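Local atomic coordinates of mRNA interferase toxin YafQ (Escherichia coli, PDB entry 4ML2), a protein that cleaves ribosome-bound mRNA at lysine codons as the toxin of a type II toxin-antitoxin pair, halting translation elongation and bringing on bacterial stasis. Residues Val49-Pro54 and Asp64-Pro69; Asp70-Tyr75 and Gly88-Leu93. All blocks are in the same frame, centred on the assembly; numbering follows the deposited sequence.

Interaction 1: Val49-Pro54 and Asp64-Pro69; sequences VYKDHP and DAHVEP. With SO4 (sulfate ion), chain B; SO4 (sulfate ion), chain C.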
loop_
_atom_site.group_PDB
_atom_site.type_symbol
_atom_site.label_atom_id
_atom_site.label_comp_id
_atom_site.label_asym_id
_atom_site.label_seq_id
_atom_site.Cartn_x
_atom_site.Cartn_y
_atom_site.Cartn_z
ATOM N N VAL A 49 -4.163 11.001 -8.184
ATOM C CA VAL A 49 -3.532 10.041 -9.078
ATOM C C VAL A 49 -3.412 8.658 -8.423
ATOM O O VAL A 49 -3.315 7.645 -9.116
ATOM C CB VAL A 49 -2.157 10.562 -9.567
ATOM C CG1 VAL A 49 -1.157 10.621 -8.424
ATOM C CG2 VAL A 49 -1.632 9.731 -10.741
ATOM N N TYR A 50 -3.454 8.605 -7.096
ATOM C CA TYR A 50 -3.385 7.317 -6.402
ATOM C C TYR A 50 -4.691 6.518 -6.415
ATOM O O TYR A 50 -4.698 5.336 -6.057
ATOM C CB TYR A 50 -2.883 7.502 -4.968
ATOM C CG TYR A 50 -1.445 7.969 -4.912
ATOM C CD1 TYR A 50 -0.409 7.132 -5.310
ATOM C CD2 TYR A 50 -1.122 9.250 -4.475
ATOM C CE1 TYR A 50 0.902 7.553 -5.282
ATOM C CE2 TYR A 50 0.194 9.671 -4.426
ATOM C CZ TYR A 50 1.201 8.817 -4.833
ATOM O OH TYR A 50 2.519 9.226 -4.800
ATOM N N LYS A 51 -5.795 7.146 -6.818
ATOM C CA LYS A 51 -7.081 6.442 -6.902
ATOM C C LYS A 51 -7.414 5.721 -5.595
ATOM O O LYS A 51 -7.956 4.612 -5.603
ATOM C CB LYS A 51 -7.082 5.436 -8.061
ATOM C CG LYS A 51 -6.714 6.005 -9.422
ATOM C CD LYS A 51 -7.698 7.053 -9.884
ATOM C CE LYS A 51 -7.466 7.411 -11.354
ATOM N NZ LYS A 51 -7.788 6.267 -12.251
ATOM N N ASP A 52 -7.078 6.353 -4.477
ATOM C CA ASP A 52 -7.190 5.723 -3.167
ATOM C C ASP A 52 -8.637 5.455 -2.775
ATOM O O ASP A 52 -9.497 6.337 -2.891
ATOM C CB ASP A 52 -6.526 6.608 -2.117
ATOM C CG ASP A 52 -6.478 5.960 -0.768
ATOM O OD1 ASP A 52 -5.666 5.023 -0.596
ATOM O OD2 ASP A 52 -7.242 6.385 0.132
ATOM N N HIS A 53 -8.911 4.237 -2.317
ATOM C CA HIS A 53 -10.269 3.864 -1.944
ATOM C C HIS A 53 -10.293 2.682 -0.999
ATOM O O HIS A 53 -9.354 1.879 -0.985
ATOM C CB HIS A 53 -11.083 3.535 -3.198
ATOM C CG HIS A 53 -10.539 2.394 -3.995
ATOM N ND1 HIS A 53 -11.059 1.118 -3.930
ATOM C CD2 HIS A 53 -9.522 2.338 -4.886
ATOM C CE1 HIS A 53 -10.390 0.332 -4.753
ATOM N NE2 HIS A 53 -9.455 1.049 -5.348
ATOM N N PRO A 54 -11.380 2.541 -0.224
ATOM C CA PRO A 54 -11.535 1.355 0.625
ATOM C C PRO A 54 -11.816 0.113 -0.216
ATOM O O PRO A 54 -12.417 0.198 -1.295
ATOM C CB PRO A 54 -12.766 1.691 1.478
ATOM C CG PRO A 54 -13.567 2.628 0.608
ATOM C CD PRO A 54 -12.526 3.463 -0.108
ATOM N N ASP A 64 -6.850 0.611 -0.902
ATOM C CA ASP A 64 -6.128 0.318 -2.140
ATOM C C ASP A 64 -5.661 1.644 -2.728
ATOM O O ASP A 64 -6.476 2.534 -2.991
ATOM C CB ASP A 64 -7.146 -0.387 -3.062
ATOM C CG ASP A 64 -6.670 -0.640 -4.491
ATOM O OD1 ASP A 64 -7.182 -1.644 -5.052
ATOM O OD2 ASP A 64 -5.900 0.127 -5.114
ATOM N N ALA A 65 -4.347 1.786 -2.920
ATOM C CA ALA A 65 -3.804 2.925 -3.642
ATOM C C ALA A 65 -2.959 2.432 -4.816
ATOM O O ALA A 65 -2.309 1.384 -4.721
ATOM C CB ALA A 65 -2.983 3.810 -2.714
ATOM N N HIS A 66 -2.985 3.164 -5.926
ATOM C CA HIS A 66 -2.237 2.775 -7.118
ATOM C C HIS A 66 -0.863 3.423 -7.120
ATOM O O HIS A 66 -0.757 4.652 -7.266
ATOM C CB HIS A 66 -2.964 3.227 -8.391
ATOM C CG HIS A 66 -4.299 2.581 -8.604
ATOM N ND1 HIS A 66 -4.914 2.572 -9.835
ATOM C CD2 HIS A 66 -5.143 1.949 -7.753
ATOM C CE1 HIS A 66 -6.076 1.946 -9.740
ATOM N NE2 HIS A 66 -6.241 1.563 -8.488
ATOM N N VAL A 67 0.185 2.618 -6.983
ATOM C CA VAL A 67 1.535 3.120 -7.214
ATOM C C VAL A 67 1.707 3.335 -8.714
ATOM O O VAL A 67 2.285 4.347 -9.155
ATOM C CB VAL A 67 2.601 2.132 -6.717
ATOM C CG1 VAL A 67 3.975 2.799 -6.747
ATOM C CG2 VAL A 67 2.288 1.669 -5.309
ATOM N N GLU A 68 1.212 2.361 -9.483
ATOM C CA GLU A 68 1.184 2.406 -10.953
ATOM C C GLU A 68 -0.091 1.682 -11.382
ATOM O O GLU A 68 -0.763 1.091 -10.536
ATOM C CB GLU A 68 2.421 1.703 -11.531
ATOM C CG GLU A 68 3.724 2.397 -11.197
ATOM C CD GLU A 68 4.938 1.637 -11.673
ATOM O OE1 GLU A 68 4.779 0.525 -12.214
ATOM O OE2 GLU A 68 6.067 2.152 -11.490
ATOM N N PRO A 69 -0.443 1.722 -12.684
ATOM C CA PRO A 69 -1.718 1.105 -13.066
ATOM C C PRO A 69 -1.874 -0.357 -12.651
ATOM O O PRO A 69 -2.991 -0.754 -12.300
ATOM C CB PRO A 69 -1.732 1.257 -14.590
ATOM C CG PRO A 69 -0.999 2.563 -14.800
ATOM C CD PRO A 69 0.129 2.521 -13.789
HETATM S S SO4 B . -8.257 -1.261 -8.418
HETATM O O1 SO4 B . -9.611 -1.778 -8.625
HETATM O O2 SO4 B . -8.367 0.048 -7.770
HETATM O O3 SO4 B . -7.435 -2.172 -7.647
HETATM O O4 SO4 B . -7.641 -1.064 -9.725
HETATM S S SO4 C . -4.704 4.066 -13.024
HETATM O O1 SO4 C . -5.917 3.289 -12.766
HETATM O O2 SO4 C . -5.067 5.474 -13.194
HETATM O O3 SO4 C . -3.767 3.909 -11.903
HETATM O O4 SO4 C . -4.113 3.576 -14.268
HETATM O O HOH W 1 -0.867 6.401 -9.369
#

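Interaction 2: Asp70-Tyr75 and Gly88-Leu93; sequences DWILIY and GTHAAL. With SO4 (sulfate ion), chain D; SO4 (sulfate ion), chain B.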
loop_
_atom_site.group_PDB
_atom_site.type_symbol
_atom_site.label_atom_id
_atom_site.label_comp_id
_atom_site.label_asym_id
_atom_site.label_seq_id
_atom_site.Cartn_x
_atom_site.Cartn_y
_atom_site.Cartn_z
ATOM N N ASP A 70 -0.795 -1.137 -12.672
ATOM C CA ASP A 70 -0.862 -2.501 -12.168
ATOM C C ASP A 70 0.163 -2.713 -11.060
ATOM O O ASP A 70 0.781 -3.777 -10.954
ATOM C CB ASP A 70 -0.694 -3.522 -13.296
ATOM C CG ASP A 70 -1.020 -4.934 -12.858
ATOM O OD1 ASP A 70 -1.891 -5.122 -11.981
ATOM O OD2 ASP A 70 -0.395 -5.881 -13.392
ATOM N N TRP A 71 0.331 -1.693 -10.219
ATOM C CA TRP A 71 1.120 -1.854 -8.998
ATOM C C TRP A 71 0.332 -1.217 -7.874
ATOM O O TRP A 71 0.237 0.016 -7.785
ATOM C CB TRP A 71 2.494 -1.200 -9.134
ATOM C CG TRP A 71 3.413 -1.393 -7.944
ATOM C CD1 TRP A 71 3.199 -2.174 -6.838
ATOM C CD2 TRP A 71 4.701 -0.788 -7.764
ATOM N NE1 TRP A 71 4.284 -2.091 -5.981
ATOM C CE2 TRP A 71 5.212 -1.240 -6.524
ATOM C CE3 TRP A 71 5.462 0.105 -8.526
ATOM C CZ2 TRP A 71 6.460 -0.832 -6.037
ATOM C CZ3 TRP A 71 6.698 0.508 -8.039
ATOM C CH2 TRP A 71 7.185 0.039 -6.809
ATOM N N ILE A 72 -0.237 -2.083 -7.041
ATOM C CA ILE A 72 -1.181 -1.695 -6.002
ATOM C C ILE A 72 -0.523 -1.768 -4.633
ATOM O O ILE A 72 0.329 -2.626 -4.387
ATOM C CB ILE A 72 -2.423 -2.616 -6.051
ATOM C CG1 ILE A 72 -3.092 -2.537 -7.438
ATOM C CG2 ILE A 72 -3.417 -2.309 -4.909
ATOM C CD1 ILE A 72 -3.586 -1.154 -7.822
ATOM N N LEU A 73 -0.882 -0.830 -3.757
ATOM C CA LEU A 73 -0.564 -0.918 -2.335
ATOM C C LEU A 73 -1.856 -1.169 -1.567
ATOM O O LEU A 73 -2.825 -0.418 -1.707
ATOM C CB LEU A 73 0.074 0.389 -1.849
ATOM C CG LEU A 73 0.260 0.467 -0.330
ATOM C CD1 LEU A 73 1.280 -0.564 0.131
ATOM C CD2 LEU A 73 0.668 1.881 0.114
ATOM N N ILE A 74 -1.876 -2.224 -0.756
ATOM C CA ILE A 74 -2.976 -2.466 0.177
ATOM C C ILE A 74 -2.478 -2.133 1.573
ATOM O O ILE A 74 -1.426 -2.617 2.001
ATOM C CB ILE A 74 -3.467 -3.923 0.118
ATOM C CG1 ILE A 74 -4.032 -4.216 -1.273
ATOM C CG2 ILE A 74 -4.537 -4.178 1.199
ATOM C CD1 ILE A 74 -4.522 -5.645 -1.446
ATOM N N TYR A 75 -3.227 -1.293 2.278
ATOM C CA TYR A 75 -2.836 -0.868 3.619
ATOM C C TYR A 75 -4.079 -0.659 4.477
ATOM O O TYR A 75 -5.172 -0.508 3.953
ATOM C CB TYR A 75 -1.981 0.419 3.548
ATOM C CG TYR A 75 -2.754 1.637 3.096
ATOM C CD1 TYR A 75 -3.260 2.537 4.025
ATOM C CD2 TYR A 75 -2.999 1.870 1.741
ATOM C CE1 TYR A 75 -3.980 3.655 3.616
ATOM C CE2 TYR A 75 -3.718 2.982 1.321
ATOM C CZ TYR A 75 -4.209 3.863 2.265
ATOM O OH TYR A 75 -4.936 4.966 1.868
ATOM N N GLY A 88 1.837 -5.253 -4.958
ATOM C CA GLY A 88 2.097 -6.049 -6.148
ATOM C C GLY A 88 1.037 -5.831 -7.203
ATOM O O GLY A 88 0.321 -4.818 -7.195
ATOM N N THR A 89 0.931 -6.780 -8.126
ATOM C CA THR A 89 -0.061 -6.683 -9.182
ATOM C C THR A 89 -1.477 -6.953 -8.688
ATOM O O THR A 89 -1.699 -7.501 -7.599
ATOM C CB THR A 89 0.229 -7.698 -10.293
ATOM O OG1 THR A 89 0.169 -9.014 -9.734
ATOM C CG2 THR A 89 1.619 -7.456 -10.874
ATOM N N HIS A 90 -2.446 -6.602 -9.524
ATOM C CA HIS A 90 -3.827 -7.008 -9.280
ATOM C C HIS A 90 -3.932 -8.526 -9.162
ATOM O O HIS A 90 -4.640 -9.038 -8.291
ATOM C CB HIS A 90 -4.744 -6.532 -10.411
ATOM C CG HIS A 90 -5.013 -5.058 -10.411
ATOM N ND1 HIS A 90 -4.250 -4.161 -11.124
ATOM C CD2 HIS A 90 -5.988 -4.331 -9.811
ATOM C CE1 HIS A 90 -4.739 -2.940 -10.958
ATOM N NE2 HIS A 90 -5.789 -3.018 -10.164
ATOM N N ALA A 91 -3.251 -9.260 -10.041
ATOM C CA ALA A 91 -3.375 -10.714 -10.026
ATOM C C ALA A 91 -2.853 -11.290 -8.714
ATOM O O ALA A 91 -3.491 -12.163 -8.112
ATOM C CB ALA A 91 -2.636 -11.321 -11.204
ATOM N N ALA A 92 -1.709 -10.788 -8.259
ATOM C CA ALA A 92 -1.106 -11.306 -7.036
ATOM C C ALA A 92 -1.956 -10.978 -5.811
ATOM O O ALA A 92 -2.167 -11.824 -4.939
ATOM C CB ALA A 92 0.295 -10.737 -6.860
ATOM N N LEU A 93 -2.447 -9.747 -5.744
ATOM C CA LEU A 93 -3.124 -9.281 -4.539
ATOM C C LEU A 93 -4.598 -9.675 -4.457
ATOM O O LEU A 93 -5.127 -9.860 -3.356
ATOM C CB LEU A 93 -2.967 -7.760 -4.406
ATOM C CG LEU A 93 -1.710 -7.241 -3.680
ATOM C CD1 LEU A 93 -0.416 -7.923 -4.132
ATOM C CD2 LEU A 93 -1.597 -5.734 -3.826
HETATM S S SO4 D . 2.129 -12.054 -10.206
HETATM O O1 SO4 D . 2.886 -11.486 -9.086
HETATM O O2 SO4 D . 1.369 -11.020 -10.889
HETATM O O3 SO4 D . 1.209 -13.078 -9.702
HETATM O O4 SO4 D . 3.085 -12.660 -11.133
HETATM S S SO4 B . -8.257 -1.261 -8.418
HETATM O O1 SO4 B . -9.611 -1.778 -8.625
HETATM O O2 SO4 B . -8.367 0.048 -7.770
HETATM O O3 SO4 B . -7.435 -2.172 -7.647
HETATM O O4 SO4 B . -7.641 -1.064 -9.725
HETATM O O HOH W 2 -1.855 -8.339 -12.880
#

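Interaction 1: Val49-Pro54 and Asp64-Pro69
V49 meets H66 through a water, which donates to the carbonyl oxygens of both and so bridges the two segments. At Y50 the backbone touches directly: the Y50 carbonyl takes the H66 amide in a nearly straight bond (H66 N to Y50 O 2.8 Å, 171° at the hydrogen), while the phenol ring turns an edge, CD1, to the H66 carbonyl oxygen. K51 lays its CB squarely over the imidazole of H66, 3.8 Å from the ring centroid. This CH-pi contact suits a long aliphatic stem, whose bends at chi2 and chi4 carry NZ on to a sulfate that H66 ND1 also grips (H66 ND1 to sulfate O3 2.7 Å). D52 sets OD1 beside the methyl of A65, but its carboxylate is held chiefly by Y75, with R63 as a salt-bridge partner. H53 and D64 form an antiparallel hydrogen-bonded pair, with D64 N to H53 O at 2.8 Å. Their side chains run alongside each other, D64 CB over one face of the H53 ring. H53 NE2 and H66 NE2 converge on O2 of a second sulfate, at 2.8 and 2.7 Å respectively, as two N-H donors suited to an anion. The contact ties together strands 53-54 and 63-66 of a beta hairpin; Y50 packs on Y34, L35 and L38 of helix 29-40, and strand 71-77 flanks 63-66 on its other edge.

Interaction 2: Asp70-Tyr75 and Gly88-Leu93
A chi1 of -169° turns the D70 carboxylate away from its own amide N and out toward H90, whose CG sits beside its own backbone N (chi1 -73°). D70 OD1 is thereby gripped twice by one residue: H90 ND1 donates a hydrogen bond on the anti side (2.7 Å), and H90 N on the syn side (2.9 Å). The ND1 bond holds the ring nearly coplanar with the carboxylate (planes 9° apart), with NE2 directed at sulfate O4, 2.7 Å away. I72 presses CG1 over the centre of one ring face, a CH-pi contact that backs the ring with a bulky, branched side chain. H90 is the inferred proton donor of this RelE-family ribonuclease and opens the C-terminal helix where strand 81-88 ends. Just before the helix, G88 pairs with I72 as antiparallel strands (I72 N to G88 O 2.8 Å); at its backbone angles a CB would be jammed against the carbonyl O of the preceding residue and crowded by L93 CD1, so a residue without a side chain suits the place. T89 is the N-cap, its OG1 accepting from A92 N (3.0 Å) and donating to another sulfate. One turn on, L93 points back to the sheet and sets CD2 against I72 CB and, at 3.8 Å, I74 CD1.

How the interactions relate
Interactions 1 and 2 follow one another along the chain and share a sheet, strands 63-66 and 71-77 being neighbours joined by the backbone hydrogen bond from L73 N to A65 O (2.8 Å). D52 of interaction 1 reaches Y75 of interaction 2 (OD1 to OH 2.6 Å), a probable hydrogen bond. The centres of the two interactions lie 10 Å apart, yet both touch the same sulfate, to which H53, H66 and H90 each donate through NE2. I72 CD1 packs 3.5 Å from H66 CD2, and the side chains of H66 and H90 are about 5 Å apart. Though probably from the crystallisation liquor, an anion held by three histidines, one the inferred proton donor, may mark where an RNA phosphate binds.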